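Side-chain contacts in PUM-HD domain-containing protein (PDB 7CGF), which binds RNA through its Pumilio homology domain, here in complex with a PBE-RNA, and probably recognises the 3' untranslated regions of messenger RNAs: residues Q235-H240 and M247-R252; Y229-V234 and S266-E271; K272-G277 and S283-A288. The protein carries 2 engineered substitutions. One frame throughout, in Å; residues are numbered along the deposited sequence.

Contact 1 of 3, residues Q235-H240 and M247-R252; sequences QHVIEH and MVIVTR. With nucleotides of chain B.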
loop_
_atom_site.group_PDB
_atom_site.type_symbol
_atom_site.label_atom_id
_atom_site.label_comp_id
_atom_site.label_asym_id
_atom_site.label_seq_id
_atom_site.Cartn_x
_atom_site.Cartn_y
_atom_site.Cartn_z
ATOM N N GLN A 235 -6.324 10.731 3.659
ATOM C CA GLN A 235 -5.014 11.287 3.970
ATOM C C GLN A 235 -4.126 11.328 2.730
ATOM O O GLN A 235 -3.369 12.287 2.537
ATOM C CB GLN A 235 -4.356 10.499 5.100
ATOM C CG GLN A 235 -5.083 10.744 6.412
ATOM C CD GLN A 235 -4.395 10.041 7.541
ATOM O OE1 GLN A 235 -3.265 10.382 7.906
ATOM N NE2 GLN A 235 -5.046 9.010 8.066
ATOM N N HIS A 236 -4.260 10.341 1.845
ATOM C CA HIS A 236 -3.489 10.345 0.605
ATOM C C HIS A 236 -3.939 11.446 -0.350
ATOM O O HIS A 236 -3.099 11.987 -1.082
ATOM C CB HIS A 236 -3.565 8.968 -0.059
ATOM C CG HIS A 236 -2.513 8.022 0.430
ATOM N ND1 HIS A 236 -2.459 7.579 1.735
ATOM C CD2 HIS A 236 -1.440 7.478 -0.196
ATOM C CE1 HIS A 236 -1.413 6.783 1.885
ATOM N NE2 HIS A 236 -0.775 6.711 0.730
ATOM N N VAL A 237 -5.238 11.774 -0.375
ATOM C CA VAL A 237 -5.724 12.923 -1.153
ATOM C C VAL A 237 -5.096 14.217 -0.648
ATOM O O VAL A 237 -4.621 15.043 -1.434
ATOM C CB VAL A 237 -7.256 13.009 -1.115
ATOM C CG1 VAL A 237 -7.732 14.278 -1.897
ATOM C CG2 VAL A 237 -7.862 11.758 -1.716
ATOM N N ILE A 238 -5.099 14.421 0.677
ATOM C CA ILE A 238 -4.462 15.610 1.241
ATOM C C ILE A 238 -3.017 15.732 0.772
ATOM O O ILE A 238 -2.568 16.808 0.350
ATOM C CB ILE A 238 -4.562 15.581 2.778
ATOM C CG1 ILE A 238 -6.025 15.772 3.189
ATOM C CG2 ILE A 238 -3.662 16.675 3.395
ATOM C CD1 ILE A 238 -6.355 15.326 4.637
ATOM N N GLU A 239 -2.279 14.631 0.793
ATOM C CA GLU A 239 -0.867 14.718 0.438
ATOM C C GLU A 239 -0.662 14.860 -1.064
ATOM O O GLU A 239 0.162 15.671 -1.503
ATOM C CB GLU A 239 -0.117 13.503 0.960
ATOM C CG GLU A 239 1.368 13.587 0.665
ATOM C CD GLU A 239 2.185 12.616 1.464
ATOM O OE1 GLU A 239 1.621 11.922 2.341
ATOM O OE2 GLU A 239 3.407 12.556 1.221
ATOM N N HIS A 240 -1.401 14.096 -1.867
ATOM C CA HIS A 240 -1.108 13.957 -3.292
ATOM C C HIS A 240 -2.081 14.696 -4.201
ATOM O O HIS A 240 -1.893 14.683 -5.424
ATOM C CB HIS A 240 -1.063 12.468 -3.661
ATOM C CG HIS A 240 0.015 11.717 -2.955
ATOM N ND1 HIS A 240 1.341 11.822 -3.310
ATOM C CD2 HIS A 240 -0.029 10.848 -1.914
ATOM C CE1 HIS A 240 2.069 11.050 -2.521
ATOM N NE2 HIS A 240 1.264 10.453 -1.661
ATOM N N MET A 247 -7.827 22.736 -0.223
ATOM C CA MET A 247 -8.720 23.805 0.211
ATOM C C MET A 247 -10.128 23.277 0.465
ATOM O O MET A 247 -10.748 23.603 1.485
ATOM C CB MET A 247 -8.729 24.943 -0.822
ATOM C CG MET A 247 -9.792 26.012 -0.581
ATOM S SD MET A 247 -9.579 26.804 1.026
ATOM C CE MET A 247 -7.870 27.080 1.014
ATOM N N VAL A 248 -10.643 22.432 -0.433
ATOM C CA VAL A 248 -11.986 21.911 -0.226
ATOM C C VAL A 248 -12.029 21.081 1.053
ATOM O O VAL A 248 -12.972 21.191 1.852
ATOM C CB VAL A 248 -12.438 21.106 -1.460
ATOM C CG1 VAL A 248 -13.697 20.325 -1.153
ATOM C CG2 VAL A 248 -12.690 22.049 -2.629
ATOM N N ILE A 249 -10.994 20.263 1.277
ATOM C CA ILE A 249 -10.980 19.387 2.451
ATOM C C ILE A 249 -10.857 20.212 3.723
ATOM O O ILE A 249 -11.609 20.019 4.682
ATOM C CB ILE A 249 -9.859 18.342 2.334
ATOM C CG1 ILE A 249 -10.233 17.300 1.271
ATOM C CG2 ILE A 249 -9.630 17.642 3.672
ATOM C CD1 ILE A 249 -9.094 16.360 0.929
ATOM N N VAL A 250 -9.939 21.185 3.729
ATOM C CA VAL A 250 -9.724 21.982 4.936
ATOM C C VAL A 250 -10.941 22.835 5.235
ATOM O O VAL A 250 -11.285 23.053 6.405
ATOM C CB VAL A 250 -8.450 22.833 4.782
ATOM C CG1 VAL A 250 -8.367 23.901 5.877
ATOM C CG2 VAL A 250 -7.227 21.927 4.787
ATOM N N THR A 251 -11.604 23.350 4.194
ATOM C CA THR A 251 -12.833 24.104 4.415
ATOM C C THR A 251 -13.890 23.223 5.050
ATOM O O THR A 251 -14.562 23.633 6.003
ATOM C CB THR A 251 -13.348 24.690 3.098
ATOM O OG1 THR A 251 -12.385 25.606 2.573
ATOM C CG2 THR A 251 -14.669 25.417 3.288
ATOM N N ARG A 252 -14.041 21.996 4.544
ATOM C CA ARG A 252 -15.057 21.101 5.088
ATOM C C ARG A 252 -14.733 20.693 6.521
ATOM O O ARG A 252 -15.629 20.651 7.377
ATOM C CB ARG A 252 -15.203 19.868 4.200
ATOM C CG ARG A 252 -16.381 19.005 4.602
ATOM C CD ARG A 252 -16.848 18.120 3.469
ATOM N NE ARG A 252 -18.083 17.438 3.837
ATOM C CZ ARG A 252 -19.293 17.853 3.483
ATOM N NH1 ARG A 252 -19.428 18.938 2.727
ATOM N NH2 ARG A 252 -20.366 17.177 3.873
ATOM P P U B 3 -6.086 2.137 18.679
ATOM O OP1 U B 3 -6.946 0.956 18.418
ATOM O OP2 U B 3 -4.784 1.987 19.352
ATOM O "O5'" U B 3 -5.735 2.919 17.335
ATOM C "C5'" U B 3 -4.868 2.361 16.364
ATOM C "C4'" U B 3 -5.622 2.187 15.077
ATOM O "O4'" U B 3 -6.023 3.481 14.569
ATOM C "C3'" U B 3 -4.863 1.558 13.925
ATOM O "O3'" U B 3 -4.838 0.149 14.048
ATOM C "C2'" U B 3 -5.655 2.029 12.707
ATOM O "O2'" U B 3 -6.780 1.190 12.508
ATOM C "C1'" U B 3 -6.168 3.402 13.163
ATOM N N1 U B 3 -5.490 4.542 12.503
ATOM C C2 U B 3 -6.159 4.980 11.369
ATOM O O2 U B 3 -7.186 4.438 10.999
ATOM N N3 U B 3 -5.584 6.043 10.723
ATOM C C4 U B 3 -4.421 6.682 11.076
ATOM O O4 U B 3 -4.005 7.625 10.407
ATOM C C5 U B 3 -3.783 6.171 12.262
ATOM C C6 U B 3 -4.324 5.132 12.915
#
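Val237 and Ile238 meet Ile249 in the hydrophobic core of what is predicted to be one Pumilio repeat, where the RNA-facing helix 230-240 packs on the following helix 243-255. Ile249 points toward helix 230-240 and carries the contact from its side. Its CG1 lies anti to the carbonyl carbon (chi1 -72°) and its CD1 extends onward, which brings that methyl 3.8 Å from Val237 CG1 and 3.9 Å from Ile238 CG1. The CG2 branch of Ile249 adds a looser touch, 4.1 Å from Ile238 CD1, so two branches of one isoleucine are engaged. The interaction is purely apolar.

The same helix works on a second front. Gln235, turned away from Ile249, extends beyond CG toward the RNA, and its NE2 donates to O4 of U3 of chain B at 2.9 Å in a nearly straight bond (169°). NE2 also makes a weak hydrogen bond to Asn231 OD1, one turn earlier. A leucine in its place has no amide N-H, which would probably leave O4 of U3 without this partner and the C4 carbonyl edge of the uracil less specifically read.

On the far helix Met247 O receives both OG1 and N of Thr251.

Neighbouring helices close the core: Val237 touches Leu202 of helix 194-204 and Ile214 and Ile217 of helix 207-219, Ile238 leans on Cys273 of helix 266-276, and Thr251 meets Met284 of helix 279-290.

Contact 2 of 3, residues Y229-V234 and S266-E271; sequences YGNYVV and SSNVIE. With nucleotides of chain B.
Asn231 and Asn268 meet side by side on the RNA-binding surface, OD1 of the first against CB of the second, and U3 of chain B packs against both. Asn231 grips the base edge with two bonds: its OD1 accepts from U3 N3 at 2.9 Å (164°), and its ND2 donates to U3 O2 at 3.0 Å along a more bent path. The side chain of Asn268 lies over the uracil. Tyr232 is wedged between consecutive bases: one ring face covers the adenine of A4 of chain B, whose C5 sits 3.3 Å above the ring centre, whereas U3 approaches the ring obliquely. Tyr229 offers its ring edge to A4.

Helix 266-276 reads the preceding base. Glu271 OE2 takes two donors from G2 of chain B, N1 at 2.7 Å and N2 at 2.9 Å, and Ser267 OG accepts from the same N2, so that this exocyclic amine is held by two residues.

Behind this first shell, Asn231 is set in place by a torsion that puts CG between the backbone N and the carbonyl carbon (chi1 81°), with ND2 also bonded to Asn227 O. Ser267 OG is likewise engaged a second time, by Lys264 O. Deeper still, the side chains of Val234 and Val269 cross at about a right angle, CG1 against CG1 at 3.7 Å, and Val269 CG2 rests 4.0 Å from Asn231 O. Around this valine packing the segments 230-234 and 266-271 run nearly parallel, 15° apart in direction, with axes 9.0 Å apart at closest.

Successive RNA-facing helices aligned in this way, an asparagine with a glutamine one turn on reading uracil, a serine and glutamate in the next reading guanine, and a tyrosine between bases, are the hallmark of modular base recognition by Pumilio repeats.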
loop_
_atom_site.group_PDB
_atom_site.type_symbol
_atom_site.label_atom_id
_atom_site.label_comp_id
_atom_site.label_asym_id
_atom_site.label_seq_id
_atom_site.Cartn_x
_atom_site.Cartn_y
_atom_site.Cartn_z
ATOM N N TYR A 229 -10.669 2.194 6.826
ATOM C CA TYR A 229 -9.717 2.195 5.714
ATOM C C TYR A 229 -9.760 3.488 4.920
ATOM O O TYR A 229 -8.710 3.991 4.499
ATOM C CB TYR A 229 -9.995 1.024 4.771
ATOM C CG TYR A 229 -9.982 -0.295 5.503
ATOM C CD1 TYR A 229 -8.838 -0.723 6.146
ATOM C CD2 TYR A 229 -11.119 -1.081 5.566
ATOM C CE1 TYR A 229 -8.820 -1.932 6.831
ATOM C CE2 TYR A 229 -11.110 -2.284 6.255
ATOM C CZ TYR A 229 -9.962 -2.687 6.885
ATOM O OH TYR A 229 -9.933 -3.882 7.573
ATOM N N GLY A 230 -10.958 4.042 4.746
ATOM C CA GLY A 230 -11.112 5.229 3.919
ATOM C C GLY A 230 -10.363 6.426 4.464
ATOM O O GLY A 230 -9.959 7.305 3.702
ATOM N N ASN A 231 -10.142 6.473 5.782
ATOM C CA ASN A 231 -9.453 7.641 6.318
ATOM C C ASN A 231 -8.028 7.725 5.782
ATOM O O ASN A 231 -7.516 8.830 5.566
ATOM C CB ASN A 231 -9.485 7.651 7.855
ATOM C CG ASN A 231 -8.429 6.762 8.480
ATOM O OD1 ASN A 231 -7.307 7.201 8.742
ATOM N ND2 ASN A 231 -8.785 5.516 8.723
ATOM N N TYR A 232 -7.399 6.578 5.504
ATOM C CA TYR A 232 -6.085 6.594 4.870
ATOM C C TYR A 232 -6.166 7.058 3.426
ATOM O O TYR A 232 -5.241 7.717 2.936
ATOM C CB TYR A 232 -5.461 5.210 4.905
ATOM C CG TYR A 232 -5.128 4.720 6.300
ATOM C CD1 TYR A 232 -3.961 5.126 6.925
ATOM C CD2 TYR A 232 -5.969 3.834 6.963
ATOM C CE1 TYR A 232 -3.622 4.662 8.181
ATOM C CE2 TYR A 232 -5.637 3.361 8.242
ATOM C CZ TYR A 232 -4.466 3.790 8.834
ATOM O OH TYR A 232 -4.132 3.314 10.089
ATOM N N VAL A 233 -7.252 6.716 2.727
ATOM C CA VAL A 233 -7.431 7.207 1.360
ATOM C C VAL A 233 -7.515 8.727 1.357
ATOM O O VAL A 233 -6.878 9.406 0.543
ATOM C CB VAL A 233 -8.680 6.562 0.729
ATOM C CG1 VAL A 233 -9.077 7.256 -0.573
ATOM C CG2 VAL A 233 -8.450 5.053 0.491
ATOM N N VAL A 234 -8.310 9.285 2.273
ATOM C CA VAL A 234 -8.423 10.735 2.369
ATOM C C VAL A 234 -7.084 11.360 2.749
ATOM O O VAL A 234 -6.716 12.414 2.221
ATOM C CB VAL A 234 -9.525 11.126 3.366
ATOM C CG1 VAL A 234 -9.452 12.634 3.678
ATOM C CG2 VAL A 234 -10.896 10.761 2.803
ATOM N N SER A 266 -11.821 9.762 11.498
ATOM C CA SER A 266 -11.709 11.093 10.907
ATOM C C SER A 266 -10.802 12.023 11.704
ATOM O O SER A 266 -10.286 12.987 11.131
ATOM C CB SER A 266 -13.099 11.726 10.735
ATOM O OG SER A 266 -13.794 11.895 11.967
ATOM N N SER A 267 -10.589 11.769 13.005
ATOM C CA SER A 267 -9.637 12.582 13.760
ATOM C C SER A 267 -8.259 12.572 13.108
ATOM O O SER A 267 -7.564 13.593 13.117
ATOM C CB SER A 267 -9.556 12.104 15.220
ATOM O OG SER A 267 -9.053 10.774 15.316
ATOM N N ASN A 268 -7.865 11.451 12.491
ATOM C CA ASN A 268 -6.564 11.393 11.836
ATOM C C ASN A 268 -6.520 12.274 10.602
ATOM O O ASN A 268 -5.441 12.742 10.217
ATOM C CB ASN A 268 -6.230 9.950 11.433
ATOM C CG ASN A 268 -6.227 8.999 12.623
ATOM O OD1 ASN A 268 -7.138 8.168 12.792
ATOM N ND2 ASN A 268 -5.220 9.135 13.467
ATOM N N VAL A 269 -7.662 12.469 9.950
ATOM C CA VAL A 269 -7.709 13.329 8.769
ATOM C C VAL A 269 -7.376 14.771 9.144
ATOM O O VAL A 269 -6.623 15.448 8.434
ATOM C CB VAL A 269 -9.085 13.199 8.091
ATOM C CG1 VAL A 269 -9.283 14.261 6.990
ATOM C CG2 VAL A 269 -9.258 11.792 7.536
ATOM N N ILE A 270 -7.886 15.254 10.283
ATOM C CA ILE A 270 -7.536 16.614 10.703
ATOM C C ILE A 270 -6.044 16.711 10.973
ATOM O O ILE A 270 -5.399 17.698 10.611
ATOM C CB ILE A 270 -8.338 17.052 11.941
ATOM C CG1 ILE A 270 -9.820 16.850 11.734
ATOM C CG2 ILE A 270 -8.052 18.532 12.258
ATOM C CD1 ILE A 270 -10.630 17.279 12.932
ATOM N N GLU A 271 -5.469 15.694 11.623
ATOM C CA GLU A 271 -4.037 15.716 11.878
ATOM C C GLU A 271 -3.253 15.815 10.581
ATOM O O GLU A 271 -2.267 16.555 10.498
ATOM C CB GLU A 271 -3.621 14.477 12.670
ATOM C CG GLU A 271 -4.193 14.474 14.071
ATOM C CD GLU A 271 -3.555 13.415 14.959
ATOM O OE1 GLU A 271 -2.348 13.133 14.786
ATOM O OE2 GLU A 271 -4.266 12.863 15.824
ATOM P P U B 3 -6.086 2.137 18.679
ATOM O OP1 U B 3 -6.946 0.956 18.418
ATOM O OP2 U B 3 -4.784 1.987 19.352
ATOM O "O5'" U B 3 -5.735 2.919 17.335
ATOM C "C5'" U B 3 -4.868 2.361 16.364
ATOM C "C4'" U B 3 -5.622 2.187 15.077
ATOM O "O4'" U B 3 -6.023 3.481 14.569
ATOM C "C3'" U B 3 -4.863 1.558 13.925
ATOM O "O3'" U B 3 -4.838 0.149 14.048
ATOM C "C2'" U B 3 -5.655 2.029 12.707
ATOM O "O2'" U B 3 -6.780 1.190 12.508
ATOM C "C1'" U B 3 -6.168 3.402 13.163
ATOM N N1 U B 3 -5.490 4.542 12.503
ATOM C C2 U B 3 -6.159 4.980 11.369
ATOM O O2 U B 3 -7.186 4.438 10.999
ATOM N N3 U B 3 -5.584 6.043 10.723
ATOM C C4 U B 3 -4.421 6.682 11.076
ATOM O O4 U B 3 -4.005 7.625 10.407
ATOM C C5 U B 3 -3.783 6.171 12.262
ATOM C C6 U B 3 -4.324 5.132 12.915
ATOM P P A B 4 -3.573 -0.708 13.560
ATOM O OP1 A B 4 -3.681 -2.001 14.275
ATOM O OP2 A B 4 -2.323 0.080 13.637
ATOM O "O5'" A B 4 -3.884 -0.998 12.033
ATOM C "C5'" A B 4 -4.831 -1.992 11.698
ATOM C "C4'" A B 4 -5.159 -1.999 10.232
ATOM O "O4'" A B 4 -5.196 -0.652 9.706
ATOM C "C3'" A B 4 -4.190 -2.699 9.298
ATOM O "O3'" A B 4 -4.258 -4.111 9.366
ATOM C "C2'" A B 4 -4.621 -2.147 7.949
ATOM O "O2'" A B 4 -5.804 -2.798 7.514
ATOM C "C1'" A B 4 -4.983 -0.705 8.313
ATOM N N9 A B 4 -3.955 0.256 7.879
ATOM C C8 A B 4 -2.778 0.751 8.388
ATOM N N7 A B 4 -2.198 1.617 7.565
ATOM C C5 A B 4 -3.049 1.663 6.450
ATOM C C6 A B 4 -3.076 2.346 5.216
ATOM N N6 A B 4 -2.167 3.216 4.772
ATOM N N1 A B 4 -4.118 2.108 4.397
ATOM C C2 A B 4 -5.068 1.269 4.740
ATOM N N3 A B 4 -5.157 0.566 5.864
ATOM C C4 A B 4 -4.112 0.820 6.657
ATOM P P G B 2 -4.490 4.304 23.642
ATOM O OP1 G B 2 -4.558 2.825 23.602
ATOM O OP2 G B 2 -3.166 4.945 23.598
ATOM O "O5'" G B 2 -5.331 4.801 22.376
ATOM C "C5'" G B 2 -6.730 4.586 22.309
ATOM C "C4'" G B 2 -7.279 5.042 20.982
ATOM O "O4'" G B 2 -7.108 6.476 20.854
ATOM C "C3'" G B 2 -6.577 4.477 19.759
ATOM O "O3'" G B 2 -7.029 3.171 19.456
ATOM C "C2'" G B 2 -6.886 5.526 18.686
ATOM O "O2'" G B 2 -8.207 5.380 18.186
ATOM C "C1'" G B 2 -6.839 6.816 19.507
ATOM N N9 G B 2 -5.525 7.477 19.416
ATOM C C8 G B 2 -4.340 7.178 20.051
ATOM N N7 G B 2 -3.354 7.969 19.719
ATOM C C5 G B 2 -3.917 8.848 18.797
ATOM C C6 G B 2 -3.350 9.935 18.082
ATOM O O6 G B 2 -2.195 10.371 18.108
ATOM N N1 G B 2 -4.298 10.554 17.261
ATOM C C2 G B 2 -5.609 10.178 17.159
ATOM N N2 G B 2 -6.355 10.894 16.301
ATOM N N3 G B 2 -6.149 9.151 17.809
ATOM C C4 G B 2 -5.246 8.553 18.609
#

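Contact 3 of 3, residues K272-G277 and S283-A288; sequences KCLEQG and SMIVGA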
loop_
_atom_site.group_PDB
_atom_site.type_symbol
_atom_site.label_atom_id
_atom_site.label_comp_id
_atom_site.label_asym_id
_atom_site.label_seq_id
_atom_site.Cartn_x
_atom_site.Cartn_y
_atom_site.Cartn_z
ATOM N N LYS A 272 -3.694 15.091 9.549
ATOM C CA LYS A 272 -2.993 15.132 8.274
ATOM C C LYS A 272 -3.062 16.522 7.662
ATOM O O LYS A 272 -2.086 16.993 7.060
ATOM C CB LYS A 272 -3.580 14.091 7.319
ATOM C CG LYS A 272 -2.812 13.931 6.020
ATOM C CD LYS A 272 -1.491 13.213 6.237
ATOM C CE LYS A 272 -0.755 13.043 4.908
ATOM N NZ LYS A 272 0.557 12.365 5.068
ATOM N N CYS A 273 -4.218 17.178 7.773
ATOM C CA CYS A 273 -4.339 18.563 7.311
ATOM C C CYS A 273 -3.328 19.468 7.996
ATOM O O CYS A 273 -2.758 20.372 7.368
ATOM C CB CYS A 273 -5.742 19.094 7.573
ATOM S SG CYS A 273 -7.041 18.370 6.546
ATOM N N LEU A 274 -3.118 19.261 9.295
ATOM C CA LEU A 274 -2.214 20.137 10.037
ATOM C C LEU A 274 -0.756 19.863 9.693
ATOM O O LEU A 274 0.065 20.787 9.706
ATOM C CB LEU A 274 -2.458 19.974 11.535
ATOM C CG LEU A 274 -3.806 20.489 12.036
ATOM C CD1 LEU A 274 -4.129 19.863 13.381
ATOM C CD2 LEU A 274 -3.840 22.022 12.138
ATOM N N GLU A 275 -0.420 18.608 9.386
ATOM C CA GLU A 275 0.941 18.240 9.006
ATOM C C GLU A 275 1.263 18.674 7.579
ATOM O O GLU A 275 2.384 19.111 7.299
ATOM C CB GLU A 275 1.129 16.726 9.160
ATOM C CG GLU A 275 0.871 16.204 10.567
ATOM C CD GLU A 275 0.707 14.685 10.634
ATOM O OE1 GLU A 275 0.454 14.037 9.591
ATOM O OE2 GLU A 275 0.828 14.130 11.745
ATOM N N GLN A 276 0.293 18.580 6.671
ATOM C CA GLN A 276 0.512 18.847 5.251
ATOM C C GLN A 276 0.076 20.234 4.807
ATOM O O GLN A 276 0.498 20.683 3.732
ATOM C CB GLN A 276 -0.243 17.823 4.397
ATOM C CG GLN A 276 0.296 16.423 4.523
ATOM C CD GLN A 276 1.476 16.181 3.611
ATOM O OE1 GLN A 276 1.632 16.854 2.589
ATOM N NE2 GLN A 276 2.317 15.217 3.971
ATOM N N GLY A 277 -0.760 20.912 5.584
ATOM C CA GLY A 277 -1.374 22.135 5.112
ATOM C C GLY A 277 -0.465 23.346 5.240
ATOM O O GLY A 277 0.418 23.415 6.095
ATOM N N SER A 283 -4.549 28.293 9.661
ATOM C CA SER A 283 -5.314 29.428 10.173
ATOM C C SER A 283 -6.815 29.140 10.189
ATOM O O SER A 283 -7.522 29.551 11.115
ATOM C CB SER A 283 -4.993 30.673 9.326
ATOM O OG SER A 283 -5.853 31.763 9.601
ATOM N N MET A 284 -7.327 28.450 9.164
ATOM C CA MET A 284 -8.751 28.126 9.133
ATOM C C MET A 284 -9.131 27.154 10.245
ATOM O O MET A 284 -10.187 27.309 10.875
ATOM C CB MET A 284 -9.123 27.544 7.774
ATOM C CG MET A 284 -8.954 28.554 6.661
ATOM S SD MET A 284 -9.150 27.771 5.072
ATOM C CE MET A 284 -10.811 27.129 5.291
ATOM N N ILE A 285 -8.297 26.136 10.475
ATOM C CA ILE A 285 -8.579 25.149 11.520
ATOM C C ILE A 285 -8.463 25.790 12.899
ATOM O O ILE A 285 -9.342 25.617 13.750
ATOM C CB ILE A 285 -7.644 23.934 11.380
ATOM C CG1 ILE A 285 -7.882 23.236 10.041
ATOM C CG2 ILE A 285 -7.838 22.952 12.547
ATOM C CD1 ILE A 285 -6.819 22.188 9.694
ATOM N N VAL A 286 -7.393 26.561 13.129
ATOM C CA VAL A 286 -7.234 27.269 14.405
ATOM C C VAL A 286 -8.406 28.217 14.657
ATOM O O VAL A 286 -8.947 28.282 15.771
ATOM C CB VAL A 286 -5.888 28.012 14.442
ATOM C CG1 VAL A 286 -5.815 28.914 15.669
ATOM C CG2 VAL A 286 -4.735 27.022 14.459
ATOM N N GLY A 287 -8.823 28.967 13.636
ATOM C CA GLY A 287 -9.931 29.891 13.822
ATOM C C GLY A 287 -11.227 29.186 14.164
ATOM O O GLY A 287 -12.006 29.662 14.993
ATOM N N ALA A 288 -11.474 28.036 13.533
ATOM C CA ALA A 288 -12.650 27.244 13.872
ATOM C C ALA A 288 -12.579 26.766 15.310
ATOM O O ALA A 288 -13.590 26.767 16.028
ATOM C CB ALA A 288 -12.765 26.046 12.925
#
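The backbones of Leu274 and Ile285 come nearest here, their CA atoms 8.2 Å apart, as the end of helix 266-276 passes helix 279-290 and Gly277 breaks the helical conformation just after it. Ile285 aims straight across the gap. With CG1 set beside the backbone N (chi1 -62°) and the chain extended beyond it, CD1 slots between two neighbouring residues: it lies 3.9 Å from Cys273 CB on one and 3.9 Å from Leu274 CD2 on the other. Leu274 does not point at the partner helix from its CB, but its end swings nearer, and CD2 also meets Ile285 CG2 at 4.1 Å. Cys273 contributes its CB to this contact. All three residues are buried, and the joint is apolar packing that ties two helices assigned by prediction to one Pumilio repeat.

Further helices enclose it. Cys273 also touches Ile249 of helix 243-255, and Ile285 meets Ser254 there. On the C-terminal side Leu274 packs on Lys315 and Met316 of helix 309-319, and the adjacent Val286 reaches Met316 of that helix and Leu328 of helix 322-332.

How the contacts relate
Taken together, the three contacts show how a solenoid repeats one plan. Contacts 1 and 3 each join an RNA-facing helix to the helix that follows it, while contact 2 joins the two RNA-facing helices, 230-240 and 266-276, side by side. Along the chain contact 1 is nested inside the loop closed by contact 2, and contact 3 follows. The centres of contacts 1 and 2, and of 1 and 3, lie about 10 Å apart; those of 2 and 3 lie about 14 Å apart. Contacts 1 and 3 are bridged by a salt bridge from Glu239 OE1 to Lys272 NZ at 3.0 Å. Apolar joints thus back a continuous base-reading surface.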